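Local coordinates for protein probable 2-hydroxyhepta-2,4-diene-1,7-dioate isomerase (Thermus thermophilus, PDB 2DFU) that probably acts as a metal-binding isomerase of 2-hydroxyhepta-2,4-diene-1,7-dioate, in the fumarylacetoacetate hydrolase family, at residues K49-G54 with P76-K81; T183-Y188 with G197-M202; I146-V151 with D165-L170; A118-D123 with L222-T227; T187-T192 with P238-E243. One frame throughout, in Å; residues are numbered along the deposited sequence.

Contact 1: residues K49-G54 with P76-K81; sequences KIVCVG and PGLFLK
C52 and F79 form the dense centre of this contact, facing each other across the antiparallel strands 50-53 and 78-81. The C52 CB lies over one face of the F79 ring, 3.4 Å from its centroid and offset toward the rim, a CH-pi contact. F79 places its ring there by setting CG between its own backbone N and carbonyl carbon (chi1 62°), which folds the ring across the partner strand. The C52 sulfur stands oblique to that ring, with SG 4.3 Å from the centroid, and also touches K81 CD at 3.4 Å. A small, polarisable cysteine suits a place shared by an aromatic ring and lysine methylenes. Two backbone bonds clamp the pair: C52 N gives to F79 O at 2.7 Å, and F79 N to C52 O at 2.9 Å.

The aliphatic face meets less closely. L78 CD2 lies 4.0 Å from V53 CG2; helix 206-214 and V159 of the second subunit add to this apolar layer. Toward the partly exposed end, G54 and G77 carry no side chains, and the G54 N bond to G77 O arrives from above the carbonyl plane. At the opposite end, I50 N to K81 O is weak. K81 bends at its last two torsions, which turns the ammonium toward D145, a salt bridge, and the carbonyl of K162. The alternation of hydrogen-bonded and non-hydrogen-bonded pairs, with I50, C52, F79 and K81 on one face and aliphatic V51, V53, L78 and L80 on the other, is that of a buried antiparallel ladder in the beta-rich fumarylacetoacetate hydrolase fold.

Contact 2: residues T183-Y188 with G197-M202; sequences TWVRTY and GHTSQM
T199 OG1 is gripped from two directions: T183 N donates to it at 3.0 Å, and it also bonds the carbonyl of P180. The T199 backbone N answers with a practically straight bond to T183 O, 2.8 Å long. Threonine suits this corner: its polar branch does this while CG2 meets T183 CG2 at 3.5 Å, a tight methyl pair.

W184 and H198 share one face of the strand pair, with V185 on the other. H198 sets CG anti to its backbone N (chi1 -169°), which lays the imidazole against the indole of W184. The H198 ring and the five-membered ring of W184 stack face to face, centroids 4.2 Å apart and planes 15° from parallel, while H198 CB covers the six-membered ring. R186 NH2 lies over the opposite face of the indole, and S200 OG over that of the imidazole. One pair farther along, V185 and G197 exchange two backbone bonds.

These pairs close the open end of the hairpin 184-189/192-198, where the chain passes from strand 192-198 into the 3-10 turn 199-200. Strand 192-198 is outermost within this chain, and strand 184-189 lies between it and strand 241-246.

Contact 3: residues I146-V151 with D165-L170; sequences ITARDV and DKFLPL
I146 drives one methyl down onto the flat of the F167 ring, the two side chains crossing at about a right angle. The methyl is CG2, 3.6 Å from the ring centroid and over the middle of the face, a well-centred CH-pi contact. With CG1 beside the backbone N (chi1 -62°), the branching at CB sends CG2 to the ring and CG1 to another partner: CG1 touches P169 CD at 3.9 Å. A beta-branched isoleucine thus serves both an aromatic plate and a proline ring, and the broad, flat phenyl offers the methyl a whole face, with CG2 3.5 Å above its plane. Near the far rim of the ring, A148 CB approaches F167 CE2 at 4.1 Å, a small side chain beside a large one. L111 of strand 111-121 packs on both I146 and F167, and P105 adds to the cover of the phenyl.

I146 N donates to F167 O at 3.1 Å, from 37° above the carbonyl plane and not along a lone pair; the same oxygen also has a weak bond from K81 NZ. This is the one backbone hydrogen bond between the segments, and no beta bridge forms between them. I146 and F167 pack where the chain leaves strand 137-148 and approaches strand 168-175, its antiparallel neighbour, at the ends of a helical connection made by helices 149-154 and 159-162.

Contact 4: residues A118-D123 with L222-T227; sequences AVVVGD and LDVVLT
L222 N donates to V121 O at 2.6 Å, the shortest bond between the segments, and V121 N donates to D223 O at 2.9 Å. V121 is therefore faced by two residues, L222 and D223, and L222 has a positive phi of 74°: the pattern of a G1 beta bulge, with leucine where glycine is usual. Beyond the bulge the antiparallel ladder of strands 111-121 and 224-226 is regular, part of the buried beta structure of the fumarylacetoacetate hydrolase fold. V119 and V225 form a hydrogen-bonded pair, V119 N to V225 O at 2.8 Å and V225 N to V119 O at 2.9 Å. D223 turns its carboxylate off the ladder to a salt bridge with K49 and a hydrogen bond with T48.

The side chains sort into two layers. A118, V120, V224 and L226 share one face, where A118 CB meets L226 CD2 at 3.8 Å; L170 packs on V224, and L168 on L226. The single methyl of A118 is small enough for both L226 and L170 to pack against it. At the bulge end V120 CG1 touches L222 CD2 at 4.0 Å. The other face carries V119 and V225 beneath helix 206-214, and valines suit it because branching at CB favours extended backbone. T227 ends this side: OG1 stands between its backbone N and carbonyl carbon (chi1 63°) and bonds the carbonyl of L117, while the T227 and V119 side chains cross at about a right angle, with T227 CG2 4.1 Å from V119 CG2.

Contact 5: residues T187-T192 with P238-E243; sequences TYVNGT and PGDRLE
N190 turns CG to the side of its backbone N (chi1 -60°), and this swings its amide across to D240 and R241. Both ends of the amide are used there: R241 N donates to N190 OD1 at 3.0 Å, and N190 ND2 donates to D240 OD1 at 2.9 Å. The second bond lies almost in the amide plane but meets the carboxylate from above, the two flat groups being 65° apart. Asparagine suits the place because one short side chain offers both an acceptor and a donor. D240 has a second grip through OD2 on the backbone N of R237.

N190 also gives its own N to R241 O at 2.9 Å, gripping both polar backbone atoms of R241. This happens at a type I' turn from V189 to T192, the tip of the hairpin 184-189/192-198, whose first strand runs antiparallel to strand 241-246. N190 and G191 both have the positive phi such a turn needs, and asparagine and glycine are its usual residues. A water accepts from G191 N and donates to R241 O. Farther along, Y188 and E243 are a hydrogen-bonded pair, with Y188 N to E243 O at 2.7 Å. On the buried face V189 CG2 packs on L242 CG at 4.2 Å, and Y113 covers both residues, whereas the exposed R241 makes a cation-pi contact with W96.

How the contacts relate
From the N terminus, contact 1 closes first, joining strands 50-53 and 78-81 around a 21-residue loop. Contact 4 opens next at 118-123 and closes only at 222-227, and within that long loop contacts 3 and 2 open and close. Contact 5 opens at 187-192, sharing T187 and Y188 with contact 2, and ends beyond contact 4, so contacts 4 and 5 cross. Strand 224-226 lies beside strand 50-53, linking contacts 1 and 4; L168 packs on I50 and K81 of contact 1 and L226 of contact 4, L170 on A118 and V224. Contacts 2 and 5 join three strands of a separate five-strand sheet, and M202 on T227 brings contact 2 to contact 4.

Contact 1: residues K49-G54 with P76-K81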
# COMPACT_ATOMS: atom_id res chain seq x y z
N LYS A 49 1.62 2.78 3.61
CA LYS A 49 0.34 2.16 3.27
C LYS A 49 -0.81 2.85 3.99
O LYS A 49 -0.60 3.55 4.99
CB LYS A 49 0.36 0.67 3.62
CG LYS A 49 0.60 0.38 5.09
CD LYS A 49 0.67 -1.13 5.33
CE LYS A 49 0.92 -1.45 6.80
NZ LYS A 49 2.24 -0.94 7.23
N ILE A 50 -2.02 2.67 3.49
CA ILE A 50 -3.21 3.28 4.08
C ILE A 50 -4.24 2.21 4.38
O ILE A 50 -4.77 1.57 3.47
CB ILE A 50 -3.79 4.33 3.11
CG1 ILE A 50 -2.75 5.43 2.87
CG2 ILE A 50 -5.09 4.92 3.67
CD1 ILE A 50 -2.87 6.11 1.54
N VAL A 51 -4.51 1.99 5.67
CA VAL A 51 -5.46 0.97 6.10
C VAL A 51 -6.80 1.62 6.43
O VAL A 51 -6.87 2.59 7.18
CB VAL A 51 -4.93 0.22 7.34
CG1 VAL A 51 -5.82 -0.95 7.67
CG2 VAL A 51 -3.50 -0.25 7.09
N CYS A 52 -7.88 1.08 5.86
CA CYS A 52 -9.19 1.68 6.09
C CYS A 52 -10.22 0.74 6.70
O CYS A 52 -10.23 -0.45 6.42
CB CYS A 52 -9.74 2.22 4.78
SG CYS A 52 -8.46 2.98 3.75
N VAL A 53 -11.09 1.31 7.53
CA VAL A 53 -12.14 0.54 8.19
C VAL A 53 -13.43 0.63 7.40
O VAL A 53 -13.70 1.63 6.74
CB VAL A 53 -12.40 1.07 9.62
CG1 VAL A 53 -13.60 0.36 10.24
CG2 VAL A 53 -11.17 0.85 10.49
N GLY A 54 -14.22 -0.44 7.45
CA GLY A 54 -15.49 -0.44 6.74
C GLY A 54 -16.54 0.20 7.63
O GLY A 54 -16.34 1.28 8.18
N PRO A 76 -13.30 -5.30 13.07
CA PRO A 76 -13.26 -4.21 12.09
C PRO A 76 -13.00 -4.76 10.68
O PRO A 76 -12.07 -5.54 10.49
CB PRO A 76 -12.10 -3.35 12.57
CG PRO A 76 -12.04 -3.63 14.05
CD PRO A 76 -12.27 -5.11 14.11
N GLY A 77 -13.83 -4.39 9.72
CA GLY A 77 -13.62 -4.84 8.35
C GLY A 77 -12.56 -3.90 7.81
O GLY A 77 -12.64 -2.70 8.06
N LEU A 78 -11.57 -4.42 7.09
CA LEU A 78 -10.50 -3.57 6.58
C LEU A 78 -10.24 -3.66 5.08
O LEU A 78 -10.56 -4.67 4.44
CB LEU A 78 -9.19 -3.91 7.29
CG LEU A 78 -9.13 -3.91 8.82
CD1 LEU A 78 -7.83 -4.55 9.26
CD2 LEU A 78 -9.25 -2.50 9.36
N PHE A 79 -9.68 -2.60 4.53
CA PHE A 79 -9.30 -2.57 3.12
C PHE A 79 -8.15 -1.58 2.96
O PHE A 79 -7.96 -0.69 3.80
CB PHE A 79 -10.48 -2.22 2.20
CG PHE A 79 -11.06 -0.86 2.42
CD1 PHE A 79 -12.09 -0.67 3.34
CD2 PHE A 79 -10.64 0.23 1.66
CE1 PHE A 79 -12.68 0.59 3.51
CE2 PHE A 79 -11.22 1.49 1.82
CZ PHE A 79 -12.24 1.67 2.74
N LEU A 80 -7.37 -1.76 1.90
CA LEU A 80 -6.21 -0.90 1.65
C LEU A 80 -6.38 0.09 0.51
O LEU A 80 -7.20 -0.10 -0.38
CB LEU A 80 -4.98 -1.77 1.35
CG LEU A 80 -4.58 -2.82 2.37
CD1 LEU A 80 -3.58 -3.79 1.73
CD2 LEU A 80 -3.97 -2.16 3.61
N LYS A 81 -5.58 1.14 0.57
CA LYS A 81 -5.54 2.16 -0.46
C LYS A 81 -4.05 2.38 -0.68
O LYS A 81 -3.27 2.35 0.27
CB LYS A 81 -6.21 3.46 -0.00
CG LYS A 81 -7.73 3.43 -0.04
CD LYS A 81 -8.34 4.60 0.74
CE LYS A 81 -8.89 5.70 -0.16
NZ LYS A 81 -10.23 5.40 -0.72

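Contact 2: residues T183-Y188 with G197-M202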
# COMPACT_ATOMS: atom_id res chain seq x y z
N THR A 183 -15.56 13.77 19.23
CA THR A 183 -15.57 14.83 18.23
C THR A 183 -16.62 14.54 17.16
O THR A 183 -17.19 13.45 17.12
CB THR A 183 -14.18 15.01 17.57
OG1 THR A 183 -14.16 16.23 16.81
CG2 THR A 183 -13.86 13.84 16.64
N TRP A 184 -16.89 15.53 16.31
CA TRP A 184 -17.88 15.36 15.25
C TRP A 184 -17.28 15.44 13.86
O TRP A 184 -16.33 16.19 13.60
CB TRP A 184 -18.97 16.44 15.36
CG TRP A 184 -19.83 16.32 16.57
CD1 TRP A 184 -19.52 16.69 17.84
CD2 TRP A 184 -21.15 15.75 16.63
NE1 TRP A 184 -20.56 16.40 18.69
CE2 TRP A 184 -21.57 15.82 17.97
CE3 TRP A 184 -22.01 15.20 15.67
CZ2 TRP A 184 -22.83 15.36 18.39
CZ3 TRP A 184 -23.26 14.73 16.09
CH2 TRP A 184 -23.65 14.82 17.44
N VAL A 185 -17.84 14.65 12.96
CA VAL A 185 -17.42 14.61 11.57
C VAL A 185 -18.62 15.08 10.74
O VAL A 185 -19.67 14.45 10.77
CB VAL A 185 -17.04 13.17 11.13
CG1 VAL A 185 -16.72 13.15 9.66
CG2 VAL A 185 -15.84 12.68 11.94
N ARG A 186 -18.46 16.18 10.02
CA ARG A 186 -19.54 16.71 9.20
C ARG A 186 -19.08 16.92 7.75
O ARG A 186 -18.03 17.52 7.50
CB ARG A 186 -20.05 18.02 9.79
CG ARG A 186 -20.61 17.90 11.20
CD ARG A 186 -21.23 19.21 11.67
NE ARG A 186 -21.87 19.09 12.98
CZ ARG A 186 -21.25 19.24 14.14
NH1 ARG A 186 -19.95 19.50 14.17
NH2 ARG A 186 -21.92 19.12 15.28
N THR A 187 -19.88 16.43 6.81
CA THR A 187 -19.58 16.55 5.39
C THR A 187 -20.59 17.46 4.71
O THR A 187 -21.80 17.31 4.90
CB THR A 187 -19.64 15.18 4.69
OG1 THR A 187 -18.69 14.29 5.29
CG2 THR A 187 -19.33 15.33 3.21
N TYR A 188 -20.10 18.40 3.92
CA TYR A 188 -20.95 19.33 3.19
C TYR A 188 -20.66 19.22 1.69
O TYR A 188 -19.50 19.18 1.28
CB TYR A 188 -20.70 20.78 3.63
CG TYR A 188 -20.94 21.04 5.11
CD1 TYR A 188 -19.95 20.76 6.05
CD2 TYR A 188 -22.15 21.54 5.56
CE1 TYR A 188 -20.16 20.98 7.40
CE2 TYR A 188 -22.38 21.77 6.91
CZ TYR A 188 -21.38 21.49 7.83
OH TYR A 188 -21.60 21.70 9.17
N GLY A 197 -21.74 12.77 12.14
CA GLY A 197 -21.58 11.67 13.07
C GLY A 197 -20.72 12.07 14.25
O GLY A 197 -19.76 12.82 14.11
N HIS A 198 -21.07 11.56 15.42
CA HIS A 198 -20.32 11.82 16.64
C HIS A 198 -19.41 10.60 16.77
O HIS A 198 -19.89 9.47 16.70
CB HIS A 198 -21.28 11.92 17.83
CG HIS A 198 -20.65 12.45 19.08
ND1 HIS A 198 -21.37 12.68 20.23
CD2 HIS A 198 -19.37 12.78 19.36
CE1 HIS A 198 -20.56 13.14 21.17
NE2 HIS A 198 -19.34 13.21 20.67
N THR A 199 -18.11 10.82 16.94
CA THR A 199 -17.17 9.70 17.02
C THR A 199 -17.35 8.79 18.23
O THR A 199 -16.77 7.70 18.28
CB THR A 199 -15.69 10.17 16.98
OG1 THR A 199 -15.43 11.04 18.09
CG2 THR A 199 -15.40 10.89 15.67
N SER A 200 -18.15 9.22 19.20
CA SER A 200 -18.41 8.42 20.39
C SER A 200 -19.32 7.27 20.00
O SER A 200 -19.49 6.30 20.74
CB SER A 200 -19.09 9.26 21.47
OG SER A 200 -20.38 9.67 21.06
N GLN A 201 -19.92 7.37 18.81
CA GLN A 201 -20.82 6.35 18.32
C GLN A 201 -20.11 5.31 17.47
O GLN A 201 -20.76 4.49 16.81
CB GLN A 201 -21.95 7.00 17.52
CG GLN A 201 -22.76 7.99 18.33
CD GLN A 201 -23.36 7.36 19.56
OE1 GLN A 201 -23.03 7.74 20.69
NE2 GLN A 201 -24.25 6.39 19.36
N MET A 202 -18.78 5.33 17.47
CA MET A 202 -18.01 4.36 16.70
C MET A 202 -18.19 2.96 17.26
O MET A 202 -18.18 2.77 18.48
CB MET A 202 -16.52 4.70 16.71
CG MET A 202 -16.07 5.75 15.70
SD MET A 202 -14.27 5.94 15.76
CE MET A 202 -14.02 7.34 14.58

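Contact 3: residues I146-V151 with D165-L170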
# COMPACT_ATOMS: atom_id res chain seq x y z
N ILE A 146 -13.03 8.46 -1.28
CA ILE A 146 -13.74 8.41 -2.55
C ILE A 146 -13.99 6.95 -2.93
O ILE A 146 -13.08 6.12 -2.90
CB ILE A 146 -12.92 9.09 -3.66
CG1 ILE A 146 -12.71 10.57 -3.33
CG2 ILE A 146 -13.64 8.94 -5.01
CD1 ILE A 146 -13.97 11.41 -3.41
N THR A 147 -15.24 6.64 -3.30
CA THR A 147 -15.62 5.27 -3.63
C THR A 147 -16.38 5.09 -4.95
O THR A 147 -17.37 5.78 -5.20
CB THR A 147 -16.52 4.68 -2.50
OG1 THR A 147 -15.85 4.80 -1.24
CG2 THR A 147 -16.84 3.24 -2.78
N ALA A 148 -15.93 4.16 -5.78
CA ALA A 148 -16.62 3.87 -7.02
C ALA A 148 -17.45 2.62 -6.71
O ALA A 148 -16.95 1.49 -6.79
CB ALA A 148 -15.62 3.60 -8.14
N ARG A 149 -18.71 2.84 -6.34
CA ARG A 149 -19.64 1.79 -5.94
C ARG A 149 -19.94 0.67 -6.93
O ARG A 149 -20.11 -0.47 -6.51
CB ARG A 149 -20.97 2.40 -5.50
CG ARG A 149 -20.83 3.50 -4.46
CD ARG A 149 -21.48 3.12 -3.14
NE ARG A 149 -20.88 1.93 -2.54
CZ ARG A 149 -20.87 1.67 -1.24
NH1 ARG A 149 -21.44 2.53 -0.39
NH2 ARG A 149 -20.32 0.56 -0.78
N ASP A 150 -20.04 0.98 -8.22
CA ASP A 150 -20.36 -0.08 -9.17
C ASP A 150 -19.26 -1.13 -9.28
O ASP A 150 -19.52 -2.32 -9.09
CB ASP A 150 -20.71 0.49 -10.55
CG ASP A 150 -19.82 1.65 -10.97
OD1 ASP A 150 -18.75 1.85 -10.35
OD2 ASP A 150 -20.20 2.35 -11.93
N VAL A 151 -18.04 -0.71 -9.57
CA VAL A 151 -16.94 -1.66 -9.68
C VAL A 151 -16.68 -2.34 -8.34
O VAL A 151 -16.15 -3.45 -8.30
CB VAL A 151 -15.65 -0.98 -10.19
CG1 VAL A 151 -15.91 -0.36 -11.56
CG2 VAL A 151 -15.19 0.09 -9.20
N ASP A 165 -6.34 6.61 -8.56
CA ASP A 165 -5.62 7.85 -8.31
C ASP A 165 -6.53 8.94 -7.74
O ASP A 165 -7.66 9.10 -8.19
CB ASP A 165 -4.97 8.37 -9.60
CG ASP A 165 -3.79 7.52 -10.06
OD1 ASP A 165 -3.27 6.72 -9.26
OD2 ASP A 165 -3.38 7.66 -11.23
N LYS A 166 -6.03 9.67 -6.75
CA LYS A 166 -6.75 10.76 -6.09
C LYS A 166 -8.01 10.35 -5.32
O LYS A 166 -8.83 11.20 -4.99
CB LYS A 166 -7.13 11.86 -7.10
CG LYS A 166 -6.06 12.23 -8.11
CD LYS A 166 -4.70 12.56 -7.48
CE LYS A 166 -3.68 12.87 -8.58
NZ LYS A 166 -2.33 13.17 -8.05
N PHE A 167 -8.18 9.06 -5.03
CA PHE A 167 -9.36 8.64 -4.28
C PHE A 167 -9.22 8.88 -2.78
O PHE A 167 -10.00 8.35 -1.98
CB PHE A 167 -9.67 7.17 -4.54
CG PHE A 167 -10.60 6.95 -5.71
CD1 PHE A 167 -10.68 7.88 -6.75
CD2 PHE A 167 -11.38 5.80 -5.79
CE1 PHE A 167 -11.52 7.68 -7.84
CE2 PHE A 167 -12.23 5.58 -6.87
CZ PHE A 167 -12.30 6.52 -7.90
N LEU A 168 -8.24 9.68 -2.39
CA LEU A 168 -8.07 9.97 -0.97
C LEU A 168 -7.58 11.38 -0.64
O LEU A 168 -6.41 11.58 -0.31
CB LEU A 168 -7.13 8.95 -0.31
CG LEU A 168 -7.01 9.10 1.22
CD1 LEU A 168 -8.37 8.89 1.88
CD2 LEU A 168 -5.99 8.11 1.77
N PRO A 169 -8.47 12.38 -0.76
CA PRO A 169 -8.05 13.74 -0.42
C PRO A 169 -7.72 13.64 1.07
O PRO A 169 -8.46 12.99 1.82
CB PRO A 169 -9.31 14.56 -0.68
CG PRO A 169 -9.96 13.84 -1.82
CD PRO A 169 -9.79 12.37 -1.42
N LEU A 170 -6.63 14.26 1.52
CA LEU A 170 -6.26 14.16 2.93
C LEU A 170 -5.66 15.45 3.45
O LEU A 170 -4.73 15.99 2.86
CB LEU A 170 -5.26 13.01 3.12
CG LEU A 170 -4.92 12.59 4.55
CD1 LEU A 170 -5.99 11.65 5.07
CD2 LEU A 170 -3.57 11.90 4.57

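Contact 4: residues A118-D123 with L222-T227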
# COMPACT_ATOMS: atom_id res chain seq x y z
N ALA A 118 -9.22 10.70 10.13
CA ALA A 118 -8.05 9.91 9.75
C ALA A 118 -6.96 9.97 10.81
O ALA A 118 -6.78 10.98 11.48
CB ALA A 118 -7.51 10.41 8.41
N VAL A 119 -6.24 8.87 10.97
CA VAL A 119 -5.18 8.82 11.96
C VAL A 119 -3.82 8.69 11.30
O VAL A 119 -3.66 7.94 10.34
CB VAL A 119 -5.36 7.63 12.92
CG1 VAL A 119 -4.28 7.66 13.98
CG2 VAL A 119 -6.72 7.67 13.55
N VAL A 120 -2.84 9.44 11.80
CA VAL A 120 -1.49 9.36 11.27
C VAL A 120 -0.64 8.74 12.38
O VAL A 120 -0.49 9.32 13.45
CB VAL A 120 -0.93 10.75 10.90
CG1 VAL A 120 0.49 10.60 10.36
CG2 VAL A 120 -1.82 11.42 9.84
N VAL A 121 -0.10 7.57 12.11
CA VAL A 121 0.72 6.86 13.08
C VAL A 121 2.05 7.54 13.36
O VAL A 121 2.73 7.98 12.44
CB VAL A 121 0.95 5.42 12.59
CG1 VAL A 121 1.92 4.69 13.52
CG2 VAL A 121 -0.38 4.69 12.52
N GLY A 122 2.41 7.61 14.63
CA GLY A 122 3.66 8.23 15.02
C GLY A 122 4.79 7.23 15.28
O GLY A 122 5.88 7.39 14.76
N ASP A 123 4.53 6.22 16.10
CA ASP A 123 5.54 5.22 16.42
C ASP A 123 5.11 3.87 15.84
O ASP A 123 3.92 3.57 15.80
CB ASP A 123 5.72 5.09 17.94
CG ASP A 123 5.92 6.43 18.63
OD1 ASP A 123 6.87 7.16 18.26
OD2 ASP A 123 5.12 6.77 19.54
N LEU A 222 4.01 7.34 10.23
CA LEU A 222 3.37 8.12 9.18
C LEU A 222 2.37 7.35 8.30
O LEU A 222 1.88 7.88 7.30
CB LEU A 222 4.43 8.84 8.33
CG LEU A 222 5.35 9.74 9.17
CD1 LEU A 222 6.31 10.50 8.27
CD2 LEU A 222 4.52 10.71 9.99
N ASP A 223 2.07 6.10 8.66
CA ASP A 223 1.06 5.35 7.91
C ASP A 223 -0.26 6.03 8.27
O ASP A 223 -0.36 6.66 9.32
CB ASP A 223 0.98 3.88 8.36
CG ASP A 223 1.95 2.99 7.61
OD1 ASP A 223 2.54 3.44 6.61
OD2 ASP A 223 2.11 1.82 8.01
N VAL A 224 -1.25 5.90 7.41
CA VAL A 224 -2.55 6.52 7.64
C VAL A 224 -3.62 5.45 7.85
O VAL A 224 -3.62 4.41 7.18
CB VAL A 224 -2.95 7.44 6.44
CG1 VAL A 224 -4.37 7.92 6.58
CG2 VAL A 224 -2.00 8.63 6.37
N VAL A 225 -4.52 5.68 8.80
CA VAL A 225 -5.60 4.74 9.07
C VAL A 225 -6.90 5.51 9.05
O VAL A 225 -7.02 6.54 9.73
CB VAL A 225 -5.42 4.06 10.46
CG1 VAL A 225 -6.60 3.14 10.75
CG2 VAL A 225 -4.11 3.27 10.50
N LEU A 226 -7.87 5.05 8.26
CA LEU A 226 -9.18 5.71 8.17
C LEU A 226 -10.14 4.99 9.12
O LEU A 226 -10.13 3.77 9.22
CB LEU A 226 -9.72 5.65 6.74
CG LEU A 226 -8.82 6.19 5.62
CD1 LEU A 226 -9.65 6.36 4.34
CD2 LEU A 226 -8.19 7.51 6.01
N THR A 227 -10.97 5.76 9.82
CA THR A 227 -11.88 5.19 10.80
C THR A 227 -13.37 5.02 10.45
O THR A 227 -14.21 4.98 11.35
CB THR A 227 -11.78 6.00 12.10
OG1 THR A 227 -12.22 7.35 11.86
CG2 THR A 227 -10.34 6.05 12.58

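Contact 5: residues T187-T192 with P238-E243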
# COMPACT_ATOMS: atom_id res chain seq x y z
N THR A 187 -19.88 16.43 6.81
CA THR A 187 -19.58 16.55 5.39
C THR A 187 -20.59 17.46 4.71
O THR A 187 -21.80 17.31 4.90
CB THR A 187 -19.64 15.18 4.69
OG1 THR A 187 -18.69 14.29 5.29
CG2 THR A 187 -19.33 15.33 3.21
N TYR A 188 -20.10 18.40 3.92
CA TYR A 188 -20.95 19.33 3.19
C TYR A 188 -20.66 19.22 1.69
O TYR A 188 -19.50 19.18 1.28
CB TYR A 188 -20.70 20.78 3.63
CG TYR A 188 -20.94 21.04 5.11
CD1 TYR A 188 -19.95 20.76 6.05
CD2 TYR A 188 -22.15 21.54 5.56
CE1 TYR A 188 -20.16 20.98 7.40
CE2 TYR A 188 -22.38 21.77 6.91
CZ TYR A 188 -21.38 21.49 7.83
OH TYR A 188 -21.60 21.70 9.17
N VAL A 189 -21.71 19.17 0.89
CA VAL A 189 -21.54 19.10 -0.56
C VAL A 189 -22.31 20.27 -1.17
O VAL A 189 -23.53 20.39 -0.99
CB VAL A 189 -22.05 17.76 -1.13
CG1 VAL A 189 -21.95 17.77 -2.64
CG2 VAL A 189 -21.22 16.61 -0.56
N ASN A 190 -21.59 21.13 -1.87
CA ASN A 190 -22.18 22.31 -2.49
C ASN A 190 -22.94 23.15 -1.45
O ASN A 190 -24.05 23.62 -1.70
CB ASN A 190 -23.08 21.89 -3.65
CG ASN A 190 -22.32 21.12 -4.73
OD1 ASN A 190 -21.16 21.44 -5.04
ND2 ASN A 190 -22.95 20.10 -5.30
N GLY A 191 -22.32 23.31 -0.29
CA GLY A 191 -22.91 24.10 0.78
C GLY A 191 -23.97 23.44 1.64
O GLY A 191 -24.46 24.07 2.58
N THR A 192 -24.31 22.19 1.36
CA THR A 192 -25.34 21.50 2.13
C THR A 192 -24.83 20.31 2.95
O THR A 192 -24.10 19.45 2.44
CB THR A 192 -26.46 20.99 1.19
OG1 THR A 192 -26.96 22.08 0.41
CG2 THR A 192 -27.58 20.38 2.00
N PRO A 238 -19.39 15.70 -11.37
CA PRO A 238 -18.27 16.58 -11.74
C PRO A 238 -18.57 17.99 -11.24
O PRO A 238 -19.71 18.46 -11.34
CB PRO A 238 -18.27 16.49 -13.26
CG PRO A 238 -18.67 15.05 -13.49
CD PRO A 238 -19.79 14.85 -12.50
N GLY A 239 -17.57 18.65 -10.68
CA GLY A 239 -17.80 20.01 -10.21
C GLY A 239 -18.25 20.13 -8.76
O GLY A 239 -18.28 21.23 -8.23
N ASP A 240 -18.62 19.02 -8.13
CA ASP A 240 -19.05 19.09 -6.74
C ASP A 240 -17.94 19.62 -5.83
O ASP A 240 -16.78 19.22 -5.95
CB ASP A 240 -19.48 17.71 -6.21
CG ASP A 240 -20.89 17.34 -6.62
OD1 ASP A 240 -21.66 18.23 -7.05
OD2 ASP A 240 -21.23 16.15 -6.49
N ARG A 241 -18.31 20.51 -4.92
CA ARG A 241 -17.38 21.09 -3.96
C ARG A 241 -17.66 20.46 -2.61
O ARG A 241 -18.78 20.53 -2.11
CB ARG A 241 -17.55 22.60 -3.89
CG ARG A 241 -17.07 23.32 -5.14
CD ARG A 241 -17.19 24.82 -4.97
NE ARG A 241 -16.47 25.53 -6.02
CZ ARG A 241 -16.32 26.85 -6.07
NH1 ARG A 241 -16.86 27.61 -5.12
NH2 ARG A 241 -15.64 27.39 -7.06
N LEU A 242 -16.64 19.85 -2.01
CA LEU A 242 -16.73 19.07 -0.79
C LEU A 242 -15.95 19.69 0.38
O LEU A 242 -14.83 20.18 0.26
CB LEU A 242 -16.22 17.66 -1.03
CG LEU A 242 -17.20 16.79 -1.81
CD1 LEU A 242 -17.02 16.96 -3.32
CD2 LEU A 242 -17.00 15.31 -1.54
N GLU A 243 -16.62 19.64 1.52
CA GLU A 243 -16.02 20.14 2.74
C GLU A 243 -16.27 19.15 3.88
O GLU A 243 -17.40 18.83 4.20
CB GLU A 243 -16.77 21.45 3.04
CG GLU A 243 -16.16 22.30 4.14
CD GLU A 243 -16.96 23.59 4.23
OE1 GLU A 243 -17.06 24.15 5.31
OE2 GLU A 243 -17.52 24.00 3.21
O HOH W 1 -19.41 22.53 0.29